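Local atomic coordinates of CIR protein (Plasmodium chabaudi chabaudi, PDB entry 6ZYV), a protein that is of unknown function but belongs to the Plasmodium-interspersed repeat (PIR) family of variant antigens, probably membrane-anchored and associated with infected red blood cells. Residues T54-I59 / K111-N116. The protein carries 5 engineered substitutions. Residues are numbered along the deposited sequence; the frame is centred on the assembly and turned at random.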
loop_
_atom_site.group_PDB
_atom_site.type_symbol
_atom_site.label_atom_id
_atom_site.label_comp_id
_atom_site.label_asym_id
_atom_site.label_seq_id
_atom_site.Cartn_x
_atom_site.Cartn_y
_atom_site.Cartn_z
ATOM N N THR A 54 2.859 22.276 -3.879
ATOM C CA THR A 54 2.327 21.944 -2.566
ATOM C C THR A 54 2.544 20.466 -2.191
ATOM O O THR A 54 2.874 19.639 -3.046
ATOM C CB THR A 54 0.851 22.374 -2.459
ATOM O OG1 THR A 54 0.032 21.489 -3.219
ATOM C CG2 THR A 54 0.627 23.816 -2.891
ATOM N N ASN A 55 2.375 20.159 -0.893
ATOM C CA ASN A 55 2.454 18.823 -0.315
ATOM C C ASN A 55 1.347 17.936 -0.888
ATOM O O ASN A 55 1.584 16.757 -1.143
ATOM C CB ASN A 55 2.302 18.899 1.204
ATOM C CG ASN A 55 3.493 19.501 1.887
ATOM O OD1 ASN A 55 4.613 19.467 1.356
ATOM N ND2 ASN A 55 3.275 20.064 3.077
ATOM N N ASN A 56 0.149 18.504 -1.102
ATOM C CA ASN A 56 -0.974 17.791 -1.672
ATOM C C ASN A 56 -0.684 17.391 -3.115
ATOM O O ASN A 56 -1.104 16.314 -3.531
ATOM C CB ASN A 56 -2.233 18.634 -1.613
ATOM C CG ASN A 56 -2.788 18.821 -0.217
ATOM O OD1 ASN A 56 -2.448 18.101 0.727
ATOM N ND2 ASN A 56 -3.655 19.799 -0.061
ATOM N N ASP A 57 0.035 18.250 -3.870
ATOM C CA ASP A 57 0.438 17.993 -5.254
ATOM C C ASP A 57 1.404 16.813 -5.289
ATOM O O ASP A 57 1.285 15.958 -6.151
ATOM C CB ASP A 57 1.137 19.228 -5.875
ATOM C CG ASP A 57 0.219 20.363 -6.293
ATOM O OD1 ASP A 57 -0.995 20.289 -5.997
ATOM O OD2 ASP A 57 0.724 21.344 -6.910
ATOM N N LYS A 58 2.361 16.768 -4.360
ATOM C CA LYS A 58 3.353 15.696 -4.284
ATOM C C LYS A 58 2.705 14.358 -3.918
ATOM O O LYS A 58 3.071 13.331 -4.490
ATOM C CB LYS A 58 4.451 16.056 -3.266
ATOM C CG LYS A 58 5.282 17.270 -3.661
ATOM C CD LYS A 58 6.229 17.699 -2.534
ATOM C CE LYS A 58 6.859 19.037 -2.821
ATOM N NZ LYS A 58 6.934 19.899 -1.603
ATOM N N ILE A 59 1.746 14.372 -2.964
ATOM C CA ILE A 59 1.028 13.163 -2.542
ATOM C C ILE A 59 0.184 12.652 -3.697
ATOM O O ILE A 59 0.180 11.459 -3.972
ATOM C CB ILE A 59 0.152 13.423 -1.280
ATOM C CG1 ILE A 59 1.028 13.723 -0.065
ATOM C CG2 ILE A 59 -0.750 12.225 -0.986
ATOM C CD1 ILE A 59 0.271 14.407 1.088
ATOM N N LYS A 111 -11.792 10.739 1.551
ATOM C CA LYS A 111 -12.743 10.879 0.443
ATOM C C LYS A 111 -12.624 12.265 -0.210
ATOM O O LYS A 111 -12.519 12.367 -1.428
ATOM C CB LYS A 111 -14.184 10.603 0.910
ATOM C CG LYS A 111 -15.201 10.511 -0.242
ATOM C CD LYS A 111 -16.476 9.745 0.166
ATOM C CE LYS A 111 -17.397 9.550 -1.030
ATOM N NZ LYS A 111 -18.691 8.907 -0.660
ATOM N N ASN A 112 -12.542 13.303 0.619
ATOM C CA ASN A 112 -12.377 14.681 0.185
ATOM C C ASN A 112 -11.040 14.892 -0.557
ATOM O O ASN A 112 -11.032 15.498 -1.622
ATOM C CB ASN A 112 -12.512 15.625 1.385
ATOM C CG ASN A 112 -12.361 17.080 1.033
ATOM O OD1 ASN A 112 -11.285 17.672 1.216
ATOM N ND2 ASN A 112 -13.416 17.675 0.475
ATOM N N PHE A 113 -9.930 14.384 -0.012
ATOM C CA PHE A 113 -8.618 14.460 -0.651
ATOM C C PHE A 113 -8.637 13.765 -2.026
ATOM O O PHE A 113 -8.060 14.289 -2.962
ATOM C CB PHE A 113 -7.515 13.839 0.252
ATOM C CG PHE A 113 -6.117 14.008 -0.299
ATOM C CD1 PHE A 113 -5.590 13.093 -1.193
ATOM C CD2 PHE A 113 -5.340 15.094 0.064
ATOM C CE1 PHE A 113 -4.336 13.286 -1.744
ATOM C CE2 PHE A 113 -4.078 15.275 -0.474
ATOM C CZ PHE A 113 -3.593 14.389 -1.394
ATOM N N TYR A 114 -9.263 12.588 -2.147
ATOM C CA TYR A 114 -9.312 11.866 -3.420
ATOM C C TYR A 114 -10.018 12.687 -4.496
ATOM O O TYR A 114 -9.489 12.844 -5.594
ATOM C CB TYR A 114 -10.017 10.503 -3.267
ATOM C CG TYR A 114 -9.547 9.473 -4.278
ATOM C CD1 TYR A 114 -10.092 9.418 -5.553
ATOM C CD2 TYR A 114 -8.559 8.557 -3.957
ATOM C CE1 TYR A 114 -9.665 8.477 -6.479
ATOM C CE2 TYR A 114 -8.133 7.605 -4.872
ATOM C CZ TYR A 114 -8.664 7.584 -6.142
ATOM O OH TYR A 114 -8.218 6.626 -7.032
ATOM N N THR A 115 -11.211 13.211 -4.187
ATOM C CA THR A 115 -11.985 13.996 -5.141
ATOM C C THR A 115 -11.311 15.335 -5.470
ATOM O O THR A 115 -11.276 15.733 -6.632
ATOM C CB THR A 115 -13.406 14.238 -4.570
ATOM O OG1 THR A 115 -14.125 13.009 -4.394
ATOM C CG2 THR A 115 -14.216 15.235 -5.371
ATOM N N ASN A 116 -10.783 16.030 -4.459
ATOM C CA ASN A 116 -10.199 17.351 -4.673
ATOM C C ASN A 116 -8.730 17.390 -5.080
ATOM O O ASN A 116 -8.283 18.453 -5.499
ATOM C CB ASN A 116 -10.390 18.235 -3.450
ATOM C CG ASN A 116 -11.833 18.546 -3.153
ATOM O OD1 ASN A 116 -12.273 18.495 -2.006
ATOM N ND2 ASN A 116 -12.606 18.867 -4.184
#
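F113 reaches from helix 110-118 to the N-terminal end of helix 55-71 and sets the far end of its ring against N56 and I59. With CG anti to the backbone N (chi1 -174°), the phenyl group extends well out from its own helix, which lets it bridge backbones whose nearest CA atoms, those of N56 and F113, lie 8.4 Å apart. N56 meets the ring at its rim: the amide oxygen OD1 lies in the ring plane, 3.5 Å from CE2 of F113, while the amide plane stands almost perpendicular to the ring, at 83°. The neighbouring vertex, CZ of F113, is 3.8 Å from the main-chain O of N56. I59 approaches obliquely through its methyl branch, CG2 resting 3.6 Å from CZ of F113 and 3.8 Å from CE1 of the same ring. L95 of helix 81-101 touches both I59 and F113, so this small apolar cluster joins three helices of the strand-free, mainly helical ectodomain, and H117 packs against F113 from one turn further along its own helix. Two residues before N56, T54 occupies the N-cap of helix 55-71, its OG1 accepting a weak hydrogen bond from the backbone N of D57 at 3.3 Å. Across the two segments the chemistry is thus van der Waals contact, probably supplemented at the ring edge by a weak electrostatic attraction between OD1 of N56 and the C-H at CE2 of F113, so that the polar amide of partly exposed N56 meets the buried ring at its rim without a hydrogen bond.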